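PDB 3OR5: Thiol:disulfide interchange protein, thioredoxin family protein from Chlorobaculum tepidum, which probably acts as a thioredoxin-fold oxidoreductase that exchanges thiols and disulfides, in keeping with a role in cytochrome c maturation. Local coordinates for residues Q58-K61 and T62-R66; E101-R104 and A105-Y109. One frame throughout, in Å; residues are numbered along the deposited sequence.

Contact 1 of 2, residues Q58-K61 and T62-R66; sequences QVQK and TWASR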
ATOM      1  N   GLN A  58       2.953 -12.513   2.647  1.00 12.85           N
ATOM      2  CA  GLN A  58       3.846 -13.457   1.993  1.00 12.87           C
ATOM      3  C   GLN A  58       4.634 -12.846   0.826  1.00 12.92           C
ATOM      4  O   GLN A  58       5.841 -13.142   0.617  1.00 13.86           O
ATOM      5  CB  GLN A  58       3.091 -14.692   1.484  1.00 14.00           C
ATOM      6  CG  GLN A  58       4.064 -15.850   1.244  1.00 22.08           C
ATOM      7  CD  GLN A  58       4.765 -16.345   2.513  1.00 28.77           C
ATOM      8  OE1 GLN A  58       4.109 -16.691   3.501  1.00 31.39           O
ATOM      9  NE2 GLN A  58       6.112 -16.331   2.511  1.00 33.15           N
ATOM     10  N   VAL A  59       3.948 -12.050   0.002  1.00 10.72           N
ATOM     11  CA  VAL A  59       4.636 -11.378  -1.098  1.00 10.21           C
ATOM     12  C   VAL A  59       5.746 -10.409  -0.570  1.00 11.27           C
ATOM     13  O   VAL A  59       6.866 -10.287  -1.151  1.00 12.05           O
ATOM     14  CB  VAL A  59       3.598 -10.619  -2.002  1.00 10.20           C
ATOM     15  CG1 VAL A  59       4.312  -9.758  -3.065  1.00 11.60           C
ATOM     16  CG2 VAL A  59       2.689 -11.695  -2.680  1.00 12.78           C
ATOM     17  N   GLN A  60       5.460  -9.704   0.505  1.00 11.34           N
ATOM     18  CA  GLN A  60       6.473  -8.837   1.144  1.00 10.99           C
ATOM     19  C   GLN A  60       7.725  -9.687   1.469  1.00 12.40           C
ATOM     20  O   GLN A  60       8.843  -9.188   1.285  1.00 12.21           O
ATOM     21  CB  GLN A  60       5.889  -8.195   2.417  1.00 11.74           C
ATOM     22  CG  GLN A  60       6.896  -7.304   3.102  1.00 12.18           C
ATOM     23  CD  GLN A  60       7.022  -5.962   2.446  1.00 13.80           C
ATOM     24  OE1 GLN A  60       6.207  -5.540   1.628  1.00 12.40           O
ATOM     25  NE2 GLN A  60       8.017  -5.228   2.880  1.00 12.32           N
ATOM     26  N   LYS A  61       7.503 -10.880   2.011  1.00 11.77           N
ATOM     27  CA  LYS A  61       8.694 -11.701   2.420  1.00 10.95           C
ATOM     28  C   LYS A  61       9.520 -12.082   1.203  1.00 12.88           C
ATOM     29  O   LYS A  61      10.767 -12.031   1.292  1.00 15.37           O
ATOM     30  CB  LYS A  61       8.190 -12.947   3.104  1.00 10.87           C
ATOM     31  CG  LYS A  61       7.557 -12.641   4.511  1.00 11.99           C
ATOM     32  CD  LYS A  61       7.051 -13.894   5.205  1.00 16.45           C
ATOM     33  CE  LYS A  61       6.616 -13.370   6.539  1.00 18.15           C
ATOM     34  NZ  LYS A  61       5.804 -14.390   7.308  1.00 23.67           N
ATOM     35  N   THR A  62       8.892 -12.385   0.084  1.00 11.71           N
ATOM     36  CA  THR A  62       9.623 -12.714  -1.141  1.00 11.82           C
ATOM     37  C   THR A  62      10.484 -11.559  -1.647  1.00 13.37           C
ATOM     38  O   THR A  62      11.617 -11.777  -2.146  1.00 13.48           O
ATOM     39  CB  THR A  62       8.639 -13.162  -2.213  1.00 12.15           C
ATOM     40  OG1 THR A  62       7.928 -14.320  -1.747  1.00 16.20           O
ATOM     41  CG2 THR A  62       9.367 -13.431  -3.568  1.00 13.59           C
ATOM     42  N   TRP A  63       9.975 -10.324  -1.554  1.00 11.69           N
ATOM     43  CA  TRP A  63      10.564  -9.195  -2.248  1.00 11.07           C
ATOM     44  C   TRP A  63      11.177  -8.095  -1.375  1.00 10.40           C
ATOM     45  O   TRP A  63      11.634  -7.083  -1.910  1.00 11.72           O
ATOM     46  CB  TRP A  63       9.500  -8.564  -3.225  1.00 11.78           C
ATOM     47  CG  TRP A  63       9.010  -9.495  -4.291  1.00 12.51           C
ATOM     48  CD1 TRP A  63       7.874 -10.232  -4.281  1.00 12.62           C
ATOM     49  CD2 TRP A  63       9.660  -9.780  -5.533  1.00 13.29           C
ATOM     50  NE1 TRP A  63       7.724 -10.962  -5.481  1.00 14.70           N
ATOM     51  CE2 TRP A  63       8.839 -10.706  -6.234  1.00 15.75           C
ATOM     52  CE3 TRP A  63      10.846  -9.309  -6.142  1.00 13.62           C
ATOM     53  CZ2 TRP A  63       9.170 -11.200  -7.506  1.00 20.47           C
ATOM     54  CZ3 TRP A  63      11.161  -9.778  -7.454  1.00 16.52           C
ATOM     55  CH2 TRP A  63      10.326 -10.749  -8.083  1.00 16.89           C
ATOM     56  N   ALA A  64      11.200  -8.241  -0.054  1.00 10.96           N
ATOM     57  CA  ALA A  64      11.573  -7.156   0.843  1.00 12.13           C
ATOM     58  C   ALA A  64      12.972  -6.569   0.587  1.00 12.17           C
ATOM     59  O   ALA A  64      13.185  -5.405   0.864  1.00 12.33           O
ATOM     60  CB  ALA A  64      11.503  -7.661   2.293  1.00 12.71           C
ATOM     61  N   SER A  65      13.869  -7.461   0.152  1.00 13.09           N
ATOM     62  CA  SER A  65      15.237  -7.018  -0.118  1.00 10.45           C
ATOM     63  C   SER A  65      15.498  -6.976  -1.600  1.00 12.40           C
ATOM     64  O   SER A  65      16.688  -6.991  -2.050  1.00 14.51           O
ATOM     65  CB  SER A  65      16.278  -7.939   0.583  1.00 10.95           C
ATOM     66  OG  SER A  65      15.996  -7.914   1.983  1.00 12.52           O
ATOM     67  N   ARG A  66      14.443  -6.871  -2.424  1.00 11.28           N
ATOM     68  CA  ARG A  66      14.582  -6.848  -3.869  1.00 11.76           C
ATOM     69  C   ARG A  66      13.901  -5.612  -4.447  1.00 12.05           C
ATOM     70  O   ARG A  66      13.508  -5.598  -5.663  1.00 14.69           O
ATOM     71  CB  ARG A  66      13.984  -8.147  -4.457  1.00 10.65           C
ATOM     72  CG  ARG A  66      14.872  -9.375  -4.030  1.00 12.58           C
ATOM     73  CD  ARG A  66      14.315 -10.668  -4.561  1.00 13.93           C
ATOM     74  NE  ARG A  66      14.436 -10.715  -6.022  1.00 14.96           N
ATOM     75  CZ  ARG A  66      13.930 -11.734  -6.710  1.00 13.86           C
ATOM     76  NH1 ARG A  66      13.393 -12.804  -6.099  1.00 16.06           N
ATOM     77  NH2 ARG A  66      14.084 -11.750  -8.055  1.00 17.03           N
TER
HETATM   78  O   HOH W   1       7.757 -15.847   0.534  1.00 37.71           O
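Thr62 N reaches back to Gln58 O at 3.2 Å and Trp63 N to Val59 O at 3.1 Å, i to i+4 bonds near the C-terminal end of the helix, after which a type I beta turn from Trp63 to Arg66 bends the chain away. The Trp63 amide also makes a weak second bond to Gln60 O. Along one side of the helix, Val59 puts its CG1 branch anti to the backbone N (chi1 173°), which carries that methyl forward to within 3.8 Å of Trp63 CD1. The indole meets Val59 at the edge of its five-membered ring: CD1 also lies 3.3 Å from Val59 O, near the ring plane. Over one face of the indole, toward its rim, sits the CG2 methyl of neighbouring Thr62. Farther along, the Arg66 guanidinium turns a face to the rim of the indole, with Trp63 CZ3 over its centre, the two planes inclined rather than parallel. On the solvent side a water joins Gln58 NE2, at 2.6 Å, to Thr62 OG1, at 2.8 Å, and gives a weak bond to Gln58 O. Gln60 turns its amide to strand 68-74, bonding Phe70 N and Thr69 OG1. Trp63 NE1 donates to Asp143 of helix 139-150, and Val59 and Trp63 fill the space between that helix and Phe68 and Phe70 of the strand.

Contact 2 of 2, residues E101-R104 and A105-Y109; sequences ELIR and AFNGY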
ATOM      1  N   GLU A 101      -4.700  14.089   5.275  1.00 19.46           N
ATOM      2  CA  GLU A 101      -3.633  14.373   4.355  1.00 20.15           C
ATOM      3  C   GLU A 101      -3.184  13.131   3.539  1.00 18.82           C
ATOM      4  O   GLU A 101      -2.880  13.215   2.352  1.00 19.58           O
ATOM      5  CB  GLU A 101      -2.427  14.882   5.144  1.00 22.29           C
ATOM      6  CG  GLU A 101      -1.193  15.136   4.351  1.00 29.53           C
ATOM      7  CD  GLU A 101      -0.093  15.722   5.267  1.00 41.71           C
ATOM      8  OE1 GLU A 101       0.285  15.047   6.278  1.00 42.62           O
ATOM      9  OE2 GLU A 101       0.385  16.852   4.999  1.00 45.16           O
ATOM     10  N   LEU A 102      -3.152  11.980   4.210  1.00 17.74           N
ATOM     11  CA  LEU A 102      -2.702  10.756   3.528  1.00 17.89           C
ATOM     12  C   LEU A 102      -3.766  10.396   2.526  1.00 16.18           C
ATOM     13  O   LEU A 102      -3.414   9.953   1.425  1.00 18.77           O
ATOM     14  CB  LEU A 102      -2.494   9.616   4.528  1.00 15.20           C
ATOM     15  CG  LEU A 102      -1.251   9.700   5.440  1.00 16.48           C
ATOM     16  CD1 LEU A 102      -1.193   8.559   6.496  1.00 18.04           C
ATOM     17  CD2 LEU A 102       0.080   9.681   4.579  1.00 22.22           C
ATOM     18  N   ILE A 103      -5.040  10.568   2.865  1.00 16.04           N
ATOM     19  CA  ILE A 103      -6.126  10.213   1.937  1.00 16.20           C
ATOM     20  C   ILE A 103      -6.091  11.167   0.750  1.00 18.63           C
ATOM     21  O   ILE A 103      -6.095  10.728  -0.369  1.00 19.44           O
ATOM     22  CB  ILE A 103      -7.517  10.154   2.596  1.00 17.11           C
ATOM     23  CG1 ILE A 103      -7.520   8.945   3.532  1.00 17.90           C
ATOM     24  CG2 ILE A 103      -8.619  10.112   1.494  1.00 18.66           C
ATOM     25  CD1 ILE A 103      -8.727   8.950   4.472  1.00 19.65           C
ATOM     26  N   ARG A 104      -5.880  12.448   1.029  1.00 21.12           N
ATOM     27  CA  ARG A 104      -5.901  13.434  -0.092  1.00 23.71           C
ATOM     28  C   ARG A 104      -4.670  13.231  -0.986  1.00 22.77           C
ATOM     29  O   ARG A 104      -4.743  13.563  -2.182  1.00 24.67           O
ATOM     30  CB  ARG A 104      -5.892  14.862   0.463  1.00 23.28           C
ATOM     31  CG  ARG A 104      -7.171  15.336   1.088  1.00 30.00           C
ATOM     32  CD  ARG A 104      -7.081  16.891   1.221  1.00 34.84           C
ATOM     33  NE  ARG A 104      -6.236  17.264   2.352  1.00 39.01           N
ATOM     34  CZ  ARG A 104      -6.713  17.387   3.588  1.00 37.58           C
ATOM     35  NH1 ARG A 104      -8.002  17.145   3.817  1.00 38.26           N
ATOM     36  NH2 ARG A 104      -5.893  17.700   4.590  1.00 38.67           N
ATOM     37  N   ALA A 105      -3.560  12.702  -0.469  1.00 21.74           N
ATOM     38  CA  ALA A 105      -2.376  12.405  -1.282  1.00 21.61           C
ATOM     39  C   ALA A 105      -2.644  11.453  -2.479  1.00 22.04           C
ATOM     40  O   ALA A 105      -2.009  11.601  -3.527  1.00 22.91           O
ATOM     41  CB  ALA A 105      -1.207  11.887  -0.466  1.00 22.43           C
ATOM     42  N   PHE A 106      -3.559  10.501  -2.278  1.00 19.00           N
ATOM     43  CA  PHE A 106      -3.934   9.486  -3.261  1.00 17.30           C
ATOM     44  C   PHE A 106      -5.309   9.618  -3.918  1.00 15.90           C
ATOM     45  O   PHE A 106      -5.564   9.008  -4.943  1.00 17.11           O
ATOM     46  CB  PHE A 106      -3.770   8.095  -2.639  1.00 18.57           C
ATOM     47  CG  PHE A 106      -2.369   7.774  -2.417  1.00 15.20           C
ATOM     48  CD1 PHE A 106      -1.604   7.244  -3.413  1.00 16.72           C
ATOM     49  CD2 PHE A 106      -1.771   8.137  -1.173  1.00 17.86           C
ATOM     50  CE1 PHE A 106      -0.236   6.975  -3.206  1.00 21.08           C
ATOM     51  CE2 PHE A 106      -0.436   7.873  -0.987  1.00 16.22           C
ATOM     52  CZ  PHE A 106       0.307   7.281  -1.944  1.00 16.16           C
ATOM     53  N   ASN A 107      -6.202  10.408  -3.311  1.00 16.83           N
ATOM     54  CA  ASN A 107      -7.559  10.574  -3.802  1.00 18.26           C
ATOM     55  C   ASN A 107      -7.612  10.993  -5.259  1.00 15.66           C
ATOM     56  O   ASN A 107      -8.586  10.585  -5.957  1.00 16.89           O
ATOM     57  CB  ASN A 107      -8.196  11.780  -3.038  1.00 20.93           C
ATOM     58  CG  ASN A 107      -9.179  11.365  -2.080  1.00 25.96           C
ATOM     59  OD1 ASN A 107      -9.609  10.201  -2.016  1.00 26.76           O
ATOM     60  ND2 ASN A 107      -9.569  12.344  -1.258  1.00 30.58           N
ATOM     61  N   GLY A 108      -6.663  11.821  -5.667  1.00 16.28           N
ATOM     62  CA  GLY A 108      -6.667  12.379  -7.023  1.00 17.31           C
ATOM     63  C   GLY A 108      -6.485  11.373  -8.137  1.00 17.82           C
ATOM     64  O   GLY A 108      -6.738  11.682  -9.326  1.00 17.01           O
ATOM     65  N   TYR A 109      -5.984  10.174  -7.797  1.00 15.16           N
ATOM     66  CA  TYR A 109      -5.720   9.152  -8.849  1.00 15.35           C
ATOM     67  C   TYR A 109      -6.919   8.309  -9.212  1.00 15.59           C
ATOM     68  O   TYR A 109      -6.849   7.478 -10.132  1.00 15.27           O
ATOM     69  CB  TYR A 109      -4.548   8.227  -8.424  1.00 14.87           C
ATOM     70  CG  TYR A 109      -3.283   8.981  -8.105  1.00 16.50           C
ATOM     71  CD1 TYR A 109      -2.517   9.647  -9.082  1.00 22.08           C
ATOM     72  CD2 TYR A 109      -2.816   8.985  -6.820  1.00 20.08           C
ATOM     73  CE1 TYR A 109      -1.335  10.357  -8.705  1.00 24.74           C
ATOM     74  CE2 TYR A 109      -1.674   9.693  -6.463  1.00 24.44           C
ATOM     75  CZ  TYR A 109      -0.960  10.362  -7.398  1.00 23.89           C
ATOM     76  OH  TYR A 109       0.163  11.053  -6.982  1.00 27.68           O
TER
HETATM   77  O   HOH W   2      -4.245  13.213  -5.038  1.00 30.40           O
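Ile103 and Asn107, one helical turn apart, meet through the CG2 methyl of the isoleucine and the flat amide of the asparagine. With chi1 at -69°, Ile103 sets CG2 anti to its backbone N, which points the methyl at the following turn, 3.6 Å from Asn107 OD1 and 3.7 Å from Asn107 ND2. Asn107 has an unusual chi1 of -108°, away from the staggered positions, and its OD1 accepts a bond from Ile114 N, which fixes the amide's direction. Replacing it with an alanine would probably leave Ile114 N without this acceptor and strip the Ile103 methyl of its amide neighbour. Beneath the two side chains, Ile103 O takes two amides: Asn107 N at 3.0 Å, almost in line with the carbonyl, and Phe106 N at 3.2 Å, well above the carbonyl plane. Phe106 turns its ring edge to the preceding turn, CD2 lying 3.6 Å from Leu102 O in the plane of the ring. The same ring stands edge-to-face with Phe17 and meets Phe121 with the planes inclined. Past the last turn, a water accepts from Gly108 N and donates to Arg104 O, both at 2.9 Å, continuing the helical pattern by proxy. This is the weakly bonded C-terminal end of a short helix, packed by Ile103 and Phe106 against strand 36-42 of the central sheet of a thioredoxin fold.

How the contacts relate
From the N terminus, the chain runs through strand 36-42 into helix 47-63, which starts at a CxxC motif, Cys46 and Cys49, of the thioredoxin type. Contact 1 lies at the C-terminal end of that helix, where the chain turns toward strand 68-74, within a beta-alpha-beta unit. Helix 79-89 and strand 95-97 follow before contact 2 ends helix 100-107, ahead of strand 119-123. Each contact closes just one local turn; they come in series, neither nested nor crossed. The centres of contact 1 and contact 2 are about 26 Å apart, on opposite sides of the chain's centre. Strand 36-42 links them in the fold: it leads into the helix of contact 1 and receives side chains from contact 2.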